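Local coordinates for protein putative sporulation-specific glycosylase ydhD (Bacillus subtilis subsp. subtilis str. 168, PDB 3CZ8) that probably hydrolyses glycosidic bonds of a polysaccharide during sporulation, this chain being its family 18 glycosyl hydrolase domain, at residues A[7-19]-A[30-42]. The protein carries 1 engineered substitution. Numbering follows the deposited sequence.
Sequences IAGTLSFYVLRNP and APYSSSISIFEYH
Phe13 and Ser37 form the hydrogen-bonded antiparallel pair at the centre of this contact, with Ser37 N meeting Phe13 O at 2.8 Å and Phe13 N returning a bond to Ser37 O. Phe13 O also accepts from a water 2.9 Å away, and this water bridges to the hydroxyls of Ser35 and Ser37. Beyond the strand pairing, Ser34 takes over with its side chain: OG, anti to the backbone N (chi1 -170°), reaches Val15 O at 2.7 Å, in the carbonyl plane on a lone pair. Arg17 lays its guanidinium over Ser33, whose CB sits 4.1 Å above the plane. Replacing Arg17 by alanine would probably uncover the Ser33 side chain and open a gap beside it. At the other end, Leu11 CD2 lies over one face of the Phe39 ring while Phe13 CB meets its edge. On the opposite face of the sheet, Ile36 CG2 packs against Ser12 CB at 3.7 Å. Further out, Gln307 binds Ser12 OG, Thr116 binds Ser37 OG, and Trp306 meets the Phe13 ring edge-to-face. Strand 302-310 runs antiparallel to 9-17, but 68-77 parallel to 35-42, making 9-17 a reversed strand of this GH18 TIM barrel, with Phe39 near predicted proton donor Glu120.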
# COMPACT_ATOMS: atom_id res chain seq x y z
N ILE A 7 -0.60 8.62 9.93
CA ILE A 7 -0.58 7.39 9.14
C ILE A 7 -1.01 7.75 7.71
O ILE A 7 -2.20 7.76 7.36
CB ILE A 7 -1.41 6.22 9.75
CG1 ILE A 7 -0.84 5.84 11.12
CG2 ILE A 7 -1.37 4.99 8.84
CD1 ILE A 7 -1.46 4.61 11.74
N ALA A 8 -0.01 8.11 6.91
CA ALA A 8 -0.20 8.43 5.50
C ALA A 8 0.86 7.69 4.69
O ALA A 8 2.06 7.78 4.97
CB ALA A 8 -0.10 9.93 5.28
N GLY A 9 0.40 6.93 3.69
CA GLY A 9 1.29 6.16 2.84
C GLY A 9 1.95 7.00 1.77
O GLY A 9 1.27 7.69 1.00
N THR A 10 3.28 6.97 1.73
CA THR A 10 4.04 7.59 0.66
C THR A 10 4.19 6.60 -0.50
O THR A 10 4.77 5.52 -0.34
CB THR A 10 5.43 8.06 1.14
OG1 THR A 10 5.29 8.95 2.25
CG2 THR A 10 6.19 8.78 0.01
N LEU A 11 3.65 6.97 -1.66
CA LEU A 11 3.79 6.15 -2.85
C LEU A 11 5.10 6.45 -3.57
O LEU A 11 5.47 7.61 -3.74
CB LEU A 11 2.60 6.34 -3.80
CG LEU A 11 2.52 5.43 -5.04
CD1 LEU A 11 2.16 4.00 -4.65
CD2 LEU A 11 1.52 5.98 -6.05
N SER A 12 5.79 5.40 -3.97
CA SER A 12 6.95 5.55 -4.82
C SER A 12 7.06 4.42 -5.85
O SER A 12 6.62 3.30 -5.60
CB SER A 12 8.23 5.67 -3.99
OG SER A 12 8.59 4.45 -3.39
N PHE A 13 7.61 4.76 -7.01
CA PHE A 13 7.84 3.82 -8.10
C PHE A 13 9.32 3.41 -8.14
O PHE A 13 10.20 4.26 -8.18
CB PHE A 13 7.42 4.47 -9.42
CG PHE A 13 7.47 3.54 -10.61
CD1 PHE A 13 8.53 3.59 -11.50
CD2 PHE A 13 6.43 2.63 -10.84
CE1 PHE A 13 8.58 2.74 -12.61
CE2 PHE A 13 6.46 1.79 -11.95
CZ PHE A 13 7.53 1.84 -12.84
N TYR A 14 9.58 2.11 -8.12
CA TYR A 14 10.96 1.65 -8.01
C TYR A 14 11.34 0.66 -9.10
O TYR A 14 10.50 -0.07 -9.62
CB TYR A 14 11.29 1.14 -6.59
CG TYR A 14 10.88 -0.28 -6.29
CD1 TYR A 14 11.83 -1.29 -6.24
CD2 TYR A 14 9.55 -0.61 -6.03
CE1 TYR A 14 11.47 -2.60 -5.95
CE2 TYR A 14 9.18 -1.93 -5.75
CZ TYR A 14 10.15 -2.92 -5.71
OH TYR A 14 9.81 -4.22 -5.43
N VAL A 15 12.63 0.66 -9.43
CA VAL A 15 13.13 -0.07 -10.59
C VAL A 15 13.80 -1.39 -10.17
O VAL A 15 14.68 -1.41 -9.31
CB VAL A 15 14.08 0.84 -11.42
CG1 VAL A 15 14.76 0.07 -12.52
CG2 VAL A 15 13.29 2.00 -12.03
N LEU A 16 13.34 -2.48 -10.78
CA LEU A 16 13.87 -3.83 -10.55
C LEU A 16 14.59 -4.28 -11.81
O LEU A 16 13.96 -4.79 -12.74
CB LEU A 16 12.73 -4.81 -10.25
CG LEU A 16 11.95 -4.59 -8.95
CD1 LEU A 16 10.48 -4.84 -9.17
CD2 LEU A 16 12.50 -5.47 -7.83
N ARG A 17 15.91 -4.09 -11.84
CA ARG A 17 16.71 -4.32 -13.04
C ARG A 17 16.63 -5.76 -13.57
O ARG A 17 16.57 -6.71 -12.80
CB ARG A 17 18.17 -3.91 -12.82
CG ARG A 17 19.03 -4.02 -14.08
CD ARG A 17 20.48 -3.72 -13.85
NE ARG A 17 20.82 -2.41 -14.38
CZ ARG A 17 22.05 -2.00 -14.68
NH1 ARG A 17 23.09 -2.81 -14.49
NH2 ARG A 17 22.23 -0.78 -15.17
N ASN A 18 16.57 -5.87 -14.90
CA ASN A 18 16.85 -7.11 -15.63
C ASN A 18 18.16 -7.72 -15.10
O ASN A 18 19.22 -7.10 -15.24
CB ASN A 18 16.99 -6.78 -17.13
CG ASN A 18 17.11 -8.01 -18.02
OD1 ASN A 18 17.38 -9.12 -17.57
ND2 ASN A 18 16.91 -7.80 -19.31
N PRO A 19 18.08 -8.91 -14.46
CA PRO A 19 19.23 -9.56 -13.81
C PRO A 19 20.35 -9.96 -14.78
O PRO A 19 21.50 -10.11 -14.36
CB PRO A 19 18.61 -10.80 -13.16
CG PRO A 19 17.38 -11.07 -13.93
CD PRO A 19 16.85 -9.72 -14.32
N ALA A 30 30.39 2.41 -8.18
CA ALA A 30 29.73 2.04 -9.44
C ALA A 30 28.48 2.88 -9.70
O ALA A 30 27.82 3.31 -8.74
CB ALA A 30 29.38 0.55 -9.41
N PRO A 31 28.15 3.14 -10.99
CA PRO A 31 26.90 3.83 -11.35
C PRO A 31 25.67 3.07 -10.86
O PRO A 31 25.63 1.84 -10.97
CB PRO A 31 26.94 3.87 -12.88
CG PRO A 31 27.93 2.81 -13.28
CD PRO A 31 28.95 2.82 -12.19
N TYR A 32 24.70 3.80 -10.31
CA TYR A 32 23.55 3.18 -9.63
C TYR A 32 22.64 2.41 -10.59
O TYR A 32 22.44 2.79 -11.74
CB TYR A 32 22.76 4.20 -8.81
CG TYR A 32 23.50 4.72 -7.58
CD1 TYR A 32 23.09 5.90 -6.95
CD2 TYR A 32 24.61 4.05 -7.06
CE1 TYR A 32 23.76 6.38 -5.83
CE2 TYR A 32 25.29 4.53 -5.95
CZ TYR A 32 24.86 5.70 -5.33
OH TYR A 32 25.53 6.18 -4.23
N SER A 33 22.11 1.30 -10.08
CA SER A 33 21.37 0.33 -10.88
C SER A 33 19.86 0.38 -10.63
O SER A 33 19.09 -0.34 -11.29
CB SER A 33 21.93 -1.06 -10.59
OG SER A 33 21.16 -2.08 -11.20
N SER A 34 19.43 1.23 -9.70
CA SER A 34 18.02 1.33 -9.36
C SER A 34 17.62 2.76 -9.04
O SER A 34 18.48 3.63 -8.88
CB SER A 34 17.68 0.41 -8.18
OG SER A 34 16.28 0.33 -7.98
N SER A 35 16.32 3.01 -8.96
CA SER A 35 15.82 4.32 -8.59
C SER A 35 14.51 4.23 -7.83
O SER A 35 13.85 3.20 -7.86
CB SER A 35 15.68 5.23 -9.83
OG SER A 35 14.85 4.64 -10.81
N ILE A 36 14.18 5.30 -7.12
CA ILE A 36 12.90 5.44 -6.45
C ILE A 36 12.34 6.79 -6.87
O ILE A 36 13.00 7.81 -6.69
CB ILE A 36 13.05 5.35 -4.90
CG1 ILE A 36 13.21 3.89 -4.46
CG2 ILE A 36 11.88 5.99 -4.17
CD1 ILE A 36 13.74 3.73 -3.05
N SER A 37 11.15 6.79 -7.47
CA SER A 37 10.49 8.04 -7.83
C SER A 37 9.44 8.37 -6.78
O SER A 37 8.40 7.72 -6.70
CB SER A 37 9.87 7.95 -9.23
OG SER A 37 10.77 7.33 -10.14
N ILE A 38 9.70 9.39 -6.00
CA ILE A 38 8.84 9.80 -4.93
C ILE A 38 7.68 10.65 -5.39
O ILE A 38 7.87 11.65 -5.99
CB ILE A 38 9.61 10.52 -3.84
CG1 ILE A 38 10.70 9.64 -3.28
CG2 ILE A 38 8.72 10.93 -2.75
CD1 ILE A 38 11.73 10.35 -2.66
N PHE A 39 6.46 10.24 -5.06
CA PHE A 39 5.27 10.95 -5.47
C PHE A 39 4.94 12.07 -4.50
O PHE A 39 5.27 11.97 -3.39
CB PHE A 39 4.10 10.00 -5.64
CG PHE A 39 4.07 9.34 -6.97
CD1 PHE A 39 3.18 9.71 -7.92
CD2 PHE A 39 4.97 8.36 -7.29
CE1 PHE A 39 3.19 9.13 -9.13
CE2 PHE A 39 4.96 7.81 -8.50
CZ PHE A 39 4.08 8.18 -9.41
N GLU A 40 4.24 13.11 -4.91
CA GLU A 40 4.48 13.86 -6.11
C GLU A 40 4.72 15.32 -5.78
O GLU A 40 4.40 15.76 -4.70
CB GLU A 40 3.24 13.77 -6.96
CG GLU A 40 2.00 13.94 -6.17
CD GLU A 40 1.45 15.32 -6.25
OE1 GLU A 40 0.79 15.74 -5.32
OE2 GLU A 40 1.68 15.98 -7.26
N TYR A 41 5.29 16.06 -6.72
CA TYR A 41 5.12 17.50 -6.81
C TYR A 41 4.21 17.86 -7.95
O TYR A 41 4.31 17.29 -8.98
CB TYR A 41 6.46 18.18 -7.03
CG TYR A 41 7.41 18.16 -5.88
CD1 TYR A 41 8.20 17.07 -5.65
CD2 TYR A 41 7.53 19.24 -5.03
CE1 TYR A 41 9.05 17.05 -4.64
CE2 TYR A 41 8.38 19.23 -4.03
CZ TYR A 41 9.14 18.13 -3.83
OH TYR A 41 10.02 18.07 -2.80
N HIS A 42 3.34 18.82 -7.77
CA HIS A 42 2.45 19.19 -8.82
C HIS A 42 2.63 20.62 -9.32
O HIS A 42 3.18 21.45 -8.63
CB HIS A 42 0.99 18.89 -8.48
CG HIS A 42 0.60 19.32 -7.11
ND1 HIS A 42 0.85 18.57 -6.00
CD2 HIS A 42 -0.01 20.44 -6.68
CE1 HIS A 42 0.43 19.21 -4.93
NE2 HIS A 42 -0.10 20.35 -5.32
O HOH W 1 12.21 5.05 -10.09